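Local coordinates for protein DNA polymerase (Bacillus phage phi29, PDB 2PY5) that replicates the viral genome by protein-primed, highly processive DNA synthesis with strand displacement, and proofreads its product with a 3'-5' exonuclease, at residues F[133-146]-F[162-176]. The protein carries 2 engineered substitutions. Numbering follows the deposited sequence.
Sequences IAKDFKLTVLKGDI and EYAYIKNDIQIIAEA
Tyr165 reaches from segment 162-176, part of helix 160-182, to the extended chain 142-146 and is in contact with it from CB to OH. Its CB lies 3.8 Å from CG1 of Ile146, and CD2 touches the same methylene. Higher up, CE1 packs near the carbonyl of Gly144, CE2 near that of Asp145, and the Asp145-Ile146 peptide lies over the rim of one face. At the tip, OH donates to Lys143 O over 2.6 Å, on a lone pair in the carbonyl plane. Tyrosine suits this place because its ring packs against backbone while its hydroxyl satisfies a carbonyl.

One turn on, Asn168 holds CG anti to the backbone N (chi1 -180°), and its amide pairs with backbone on either side of Val141: OD1 accepts from Leu142 N at 2.9 Å (170° at the hydrogen), and ND2 donates a hydrogen bond to Thr140 O at 3.0 Å (158°). Asparagine suits, carrying donor and acceptor on a short stem. In the DEDD-type exonuclease domain, here with engineered Ala12 and Ala66, Asp145 and Asp169 are magnesium ligands in a structure of this protein, so this contact ties together the two segments that carry them. Leu142 fits beside the amide, sending CD1 to Ala164 CB.

At Thr140 two waters bridge to Glu175 OE1: both donate to OE1, while one also donates to Thr140 O and the other accepts from Thr140 N. Here the helix 130-136 has ended in a Schellman motif at Lys138, and the chain turns back so that Leu139 lies along Glu175. Small Ala134 and Ala176 let the helices approach, and branched isoleucines fill in between: Ala134 CB sits 3.8 Å from Ile172 CD1, and Ile133 CG2 meets Ala176 CB at 3.6 Å, while Ile133 CD1 reaches Ile173 CD1 beside His61.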
loop_
_atom_site.group_PDB
_atom_site.type_symbol
_atom_site.label_atom_id
_atom_site.label_comp_id
_atom_site.label_asym_id
_atom_site.label_seq_id
_atom_site.Cartn_x
_atom_site.Cartn_y
_atom_site.Cartn_z
ATOM N N ILE F 133 -14.385 2.709 -1.058
ATOM C CA ILE F 133 -14.647 3.738 -0.051
ATOM C C ILE F 133 -16.140 3.891 0.202
ATOM O O ILE F 133 -16.581 3.912 1.337
ATOM C CB ILE F 133 -14.052 5.107 -0.453
ATOM C CG1 ILE F 133 -12.522 5.030 -0.456
ATOM C CG2 ILE F 133 -14.538 6.207 0.516
ATOM C CD1 ILE F 133 -11.819 6.160 -1.180
ATOM N N ALA F 134 -16.935 3.975 -0.852
ATOM C CA ALA F 134 -18.378 4.132 -0.661
ATOM C C ALA F 134 -18.964 2.943 0.100
ATOM O O ALA F 134 -19.773 3.112 1.011
ATOM C CB ALA F 134 -19.083 4.323 -2.004
ATOM N N LYS F 135 -18.537 1.736 -0.261
ATOM C CA LYS F 135 -19.022 0.523 0.390
ATOM C C LYS F 135 -18.668 0.496 1.876
ATOM O O LYS F 135 -19.539 0.357 2.734
ATOM C CB LYS F 135 -18.428 -0.706 -0.303
ATOM N N ASP F 136 -17.378 0.653 2.161
ATOM C CA ASP F 136 -16.856 0.506 3.526
ATOM C C ASP F 136 -17.255 1.667 4.438
ATOM O O ASP F 136 -17.453 1.476 5.649
ATOM C CB ASP F 136 -15.328 0.382 3.500
ATOM C CG ASP F 136 -14.845 -0.891 2.831
ATOM O OD1 ASP F 136 -15.629 -1.868 2.723
ATOM O OD2 ASP F 136 -13.665 -0.909 2.419
ATOM N N PHE F 137 -17.388 2.859 3.860
ATOM C CA PHE F 137 -17.759 4.055 4.621
ATOM C C PHE F 137 -19.275 4.251 4.679
ATOM O O PHE F 137 -19.747 5.220 5.276
ATOM C CB PHE F 137 -17.099 5.316 4.039
ATOM C CG PHE F 137 -15.639 5.489 4.410
ATOM C CD1 PHE F 137 -14.696 4.522 4.083
ATOM C CD2 PHE F 137 -15.208 6.648 5.052
ATOM C CE1 PHE F 137 -13.345 4.690 4.430
ATOM C CE2 PHE F 137 -13.860 6.823 5.388
ATOM C CZ PHE F 137 -12.938 5.849 5.073
ATOM N N LYS F 138 -20.029 3.322 4.081
ATOM C CA LYS F 138 -21.502 3.335 4.085
ATOM C C LYS F 138 -22.066 4.608 3.455
ATOM O O LYS F 138 -22.953 5.250 4.019
ATOM C CB LYS F 138 -22.064 3.136 5.499
ATOM C CG LYS F 138 -21.420 2.009 6.269
ATOM C CD LYS F 138 -21.571 0.656 5.580
ATOM C CE LYS F 138 -22.996 0.146 5.617
ATOM N NZ LYS F 138 -23.053 -1.334 5.409
ATOM N N LEU F 139 -21.548 4.933 2.270
ATOM C CA LEU F 139 -21.920 6.135 1.516
ATOM C C LEU F 139 -22.685 5.714 0.260
ATOM O O LEU F 139 -22.466 4.619 -0.261
ATOM C CB LEU F 139 -20.660 6.925 1.124
ATOM C CG LEU F 139 -19.687 7.295 2.253
ATOM C CD1 LEU F 139 -18.471 8.003 1.683
ATOM C CD2 LEU F 139 -20.394 8.156 3.292
ATOM N N THR F 140 -23.575 6.579 -0.225
ATOM C CA THR F 140 -24.381 6.267 -1.407
ATOM C C THR F 140 -23.503 6.168 -2.646
ATOM O O THR F 140 -22.665 7.031 -2.883
ATOM C CB THR F 140 -25.470 7.327 -1.648
ATOM O OG1 THR F 140 -26.309 7.421 -0.493
ATOM C CG2 THR F 140 -26.326 6.958 -2.855
ATOM N N VAL F 141 -23.697 5.105 -3.423
ATOM C CA VAL F 141 -22.957 4.907 -4.667
ATOM C C VAL F 141 -23.884 4.378 -5.754
ATOM O O VAL F 141 -24.706 3.496 -5.507
ATOM C CB VAL F 141 -21.752 3.944 -4.488
ATOM C CG1 VAL F 141 -22.204 2.604 -3.929
ATOM C CG2 VAL F 141 -21.003 3.766 -5.817
ATOM N N LEU F 142 -23.754 4.934 -6.956
ATOM C CA LEU F 142 -24.557 4.500 -8.098
ATOM C C LEU F 142 -23.940 3.252 -8.726
ATOM O O LEU F 142 -22.708 3.123 -8.805
ATOM C CB LEU F 142 -24.662 5.621 -9.137
ATOM C CG LEU F 142 -25.314 6.928 -8.658
ATOM C CD1 LEU F 142 -25.367 7.956 -9.793
ATOM C CD2 LEU F 142 -26.707 6.689 -8.098
ATOM N N LYS F 143 -24.801 2.333 -9.161
ATOM C CA LYS F 143 -24.362 1.085 -9.787
ATOM C C LYS F 143 -23.832 1.332 -11.195
ATOM O O LYS F 143 -24.422 2.095 -11.968
ATOM C CB LYS F 143 -25.512 0.080 -9.866
ATOM C CG LYS F 143 -25.837 -0.634 -8.570
ATOM C CD LYS F 143 -26.979 -1.622 -8.792
ATOM C CE LYS F 143 -27.270 -2.448 -7.548
ATOM N NZ LYS F 143 -28.388 -3.415 -7.777
ATOM N N GLY F 144 -22.723 0.666 -11.519
ATOM C CA GLY F 144 -22.151 0.703 -12.859
ATOM C C GLY F 144 -21.083 1.763 -13.045
ATOM O O GLY F 144 -20.706 2.473 -12.101
ATOM N N ASP F 145 -20.597 1.858 -14.279
ATOM C CA ASP F 145 -19.559 2.809 -14.644
ATOM C C ASP F 145 -20.026 3.675 -15.800
ATOM O O ASP F 145 -21.011 3.374 -16.469
ATOM C CB ASP F 145 -18.287 2.075 -15.084
ATOM C CG ASP F 145 -17.672 1.226 -13.983
ATOM O OD1 ASP F 145 -17.797 1.578 -12.785
ATOM O OD2 ASP F 145 -17.043 0.204 -14.333
ATOM N N ILE F 146 -19.296 4.758 -16.029
ATOM C CA ILE F 146 -19.451 5.528 -17.251
ATOM C C ILE F 146 -18.946 4.672 -18.430
ATOM O O ILE F 146 -18.018 3.872 -18.282
ATOM C CB ILE F 146 -18.711 6.902 -17.139
ATOM C CG1 ILE F 146 -19.647 7.938 -16.496
ATOM C CG2 ILE F 146 -18.241 7.403 -18.502
ATOM C CD1 ILE F 146 -19.182 9.370 -16.614
ATOM N N GLU F 162 -24.528 10.537 -17.147
ATOM C CA GLU F 162 -23.112 10.848 -16.950
ATOM C C GLU F 162 -22.919 11.869 -15.824
ATOM O O GLU F 162 -22.013 11.738 -14.994
ATOM C CB GLU F 162 -22.514 11.392 -18.248
ATOM C CG GLU F 162 -22.405 10.343 -19.338
ATOM C CD GLU F 162 -22.199 10.945 -20.726
ATOM O OE1 GLU F 162 -22.349 12.176 -20.902
ATOM O OE2 GLU F 162 -21.884 10.179 -21.642
ATOM N N TYR F 163 -23.773 12.888 -15.812
ATOM C CA TYR F 163 -23.760 13.950 -14.796
ATOM C C TYR F 163 -23.950 13.361 -13.401
ATOM O O TYR F 163 -23.247 13.727 -12.466
ATOM C CB TYR F 163 -24.878 14.953 -15.117
ATOM C CG TYR F 163 -24.932 16.217 -14.271
ATOM C CD1 TYR F 163 -24.478 17.432 -14.769
ATOM C CD2 TYR F 163 -25.499 16.201 -12.989
ATOM C CE1 TYR F 163 -24.562 18.600 -14.009
ATOM C CE2 TYR F 163 -25.571 17.352 -12.221
ATOM C CZ TYR F 163 -25.107 18.551 -12.737
ATOM O OH TYR F 163 -25.192 19.695 -11.986
ATOM N N ALA F 164 -24.902 12.444 -13.282
ATOM C CA ALA F 164 -25.192 11.780 -12.007
ATOM C C ALA F 164 -24.008 10.949 -11.523
ATOM O O ALA F 164 -23.699 10.939 -10.324
ATOM C CB ALA F 164 -26.444 10.913 -12.145
ATOM N N TYR F 165 -23.341 10.246 -12.441
ATOM C CA TYR F 165 -22.156 9.463 -12.082
ATOM C C TYR F 165 -21.025 10.359 -11.566
ATOM O O TYR F 165 -20.357 10.040 -10.581
ATOM C CB TYR F 165 -21.629 8.665 -13.281
ATOM C CG TYR F 165 -22.250 7.305 -13.491
ATOM C CD1 TYR F 165 -22.261 6.351 -12.475
ATOM C CD2 TYR F 165 -22.790 6.954 -14.729
ATOM C CE1 TYR F 165 -22.824 5.096 -12.676
ATOM C CE2 TYR F 165 -23.347 5.699 -14.940
ATOM C CZ TYR F 165 -23.361 4.776 -13.911
ATOM O OH TYR F 165 -23.915 3.531 -14.118
ATOM N N ILE F 166 -20.800 11.475 -12.250
ATOM C CA ILE F 166 -19.736 12.396 -11.883
ATOM C C ILE F 166 -20.031 13.023 -10.516
ATOM O O ILE F 166 -19.156 13.092 -9.648
ATOM C CB ILE F 166 -19.545 13.499 -12.975
ATOM C CG1 ILE F 166 -19.104 12.863 -14.303
ATOM C CG2 ILE F 166 -18.518 14.555 -12.502
ATOM C CD1 ILE F 166 -19.327 13.765 -15.534
ATOM N N LYS F 167 -21.268 13.453 -10.319
ATOM C CA LYS F 167 -21.693 14.023 -9.052
ATOM C C LYS F 167 -21.530 13.010 -7.911
ATOM O O LYS F 167 -21.097 13.361 -6.809
ATOM C CB LYS F 167 -23.152 14.470 -9.133
ATOM C CG LYS F 167 -23.570 15.341 -7.976
ATOM C CD LYS F 167 -24.995 15.755 -8.104
ATOM C CE LYS F 167 -25.438 16.543 -6.897
ATOM N NZ LYS F 167 -26.849 16.991 -7.021
ATOM N N ASN F 168 -21.870 11.756 -8.180
ATOM C CA ASN F 168 -21.747 10.698 -7.167
ATOM C C ASN F 168 -20.279 10.464 -6.820
ATOM O O ASN F 168 -19.919 10.346 -5.635
ATOM C CB ASN F 168 -22.393 9.406 -7.673
ATOM C CG ASN F 168 -22.308 8.276 -6.676
ATOM O OD1 ASN F 168 -21.923 7.156 -7.025
ATOM N ND2 ASN F 168 -22.679 8.553 -5.425
ATOM N N ASP F 169 -19.426 10.384 -7.840
ATOM C CA ASP F 169 -17.985 10.190 -7.612
ATOM C C ASP F 169 -17.391 11.268 -6.725
ATOM O O ASP F 169 -16.693 10.958 -5.754
ATOM C CB ASP F 169 -17.197 10.175 -8.922
ATOM C CG ASP F 169 -17.305 8.870 -9.664
ATOM O OD1 ASP F 169 -17.964 7.935 -9.166
ATOM O OD2 ASP F 169 -16.709 8.785 -10.763
ATOM N N ILE F 170 -17.639 12.534 -7.052
ATOM C CA ILE F 170 -17.064 13.622 -6.244
ATOM C C ILE F 170 -17.709 13.699 -4.853
ATOM O O ILE F 170 -17.055 14.073 -3.895
ATOM C CB ILE F 170 -17.093 14.998 -6.971
ATOM C CG1 ILE F 170 -18.527 15.515 -7.212
ATOM C CG2 ILE F 170 -16.308 14.889 -8.287
ATOM C CD1 ILE F 170 -18.567 16.799 -8.068
ATOM N N GLN F 171 -18.975 13.308 -4.726
ATOM C CA GLN F 171 -19.654 13.374 -3.436
ATOM C C GLN F 171 -19.186 12.258 -2.509
ATOM O O GLN F 171 -19.117 12.464 -1.305
ATOM C CB GLN F 171 -21.181 13.341 -3.601
ATOM C CG GLN F 171 -21.916 13.501 -2.270
ATOM C CD GLN F 171 -23.399 13.790 -2.397
ATOM O OE1 GLN F 171 -24.168 13.540 -1.466
ATOM N NE2 GLN F 171 -23.806 14.327 -3.530
ATOM N N ILE F 172 -18.882 11.081 -3.057
ATOM C CA ILE F 172 -18.337 9.987 -2.225
ATOM C C ILE F 172 -17.039 10.454 -1.551
ATOM O O ILE F 172 -16.874 10.311 -0.329
ATOM C CB ILE F 172 -18.066 8.721 -3.054
ATOM C CG1 ILE F 172 -19.385 8.035 -3.414
ATOM C CG2 ILE F 172 -17.147 7.739 -2.272
ATOM C CD1 ILE F 172 -19.276 7.112 -4.607
ATOM N N ILE F 173 -16.124 11.005 -2.345
ATOM C CA ILE F 173 -14.846 11.474 -1.810
ATOM C C ILE F 173 -15.050 12.691 -0.870
ATOM O O ILE F 173 -14.423 12.763 0.179
ATOM C CB ILE F 173 -13.823 11.751 -2.925
ATOM C CG1 ILE F 173 -13.444 10.441 -3.647
ATOM C CG2 ILE F 173 -12.582 12.426 -2.352
ATOM C CD1 ILE F 173 -12.866 9.319 -2.735
ATOM N N ALA F 174 -15.958 13.602 -1.215
ATOM C CA ALA F 174 -16.288 14.699 -0.290
ATOM C C ALA F 174 -16.780 14.189 1.056
ATOM O O ALA F 174 -16.365 14.684 2.102
ATOM C CB ALA F 174 -17.336 15.637 -0.900
ATOM N N GLU F 175 -17.696 13.221 1.040
ATOM C CA GLU F 175 -18.264 12.685 2.278
ATOM C C GLU F 175 -17.197 11.977 3.117
ATOM O O GLU F 175 -17.145 12.136 4.337
ATOM C CB GLU F 175 -19.426 11.740 1.975
ATOM C CG GLU F 175 -20.675 12.474 1.419
ATOM C CD GLU F 175 -21.805 11.543 0.993
ATOM O OE1 GLU F 175 -21.565 10.329 0.823
ATOM O OE2 GLU F 175 -22.946 12.032 0.837
ATOM N N ALA F 176 -16.368 11.178 2.454
ATOM C CA ALA F 176 -15.340 10.405 3.152
ATOM C C ALA F 176 -14.268 11.328 3.730
ATOM O O ALA F 176 -13.868 11.157 4.880
ATOM C CB ALA F 176 -14.711 9.354 2.230
HETATM O O HOH W 1 -22.444 9.489 -1.742
HETATM O O HOH W 2 -23.914 8.814 1.466
#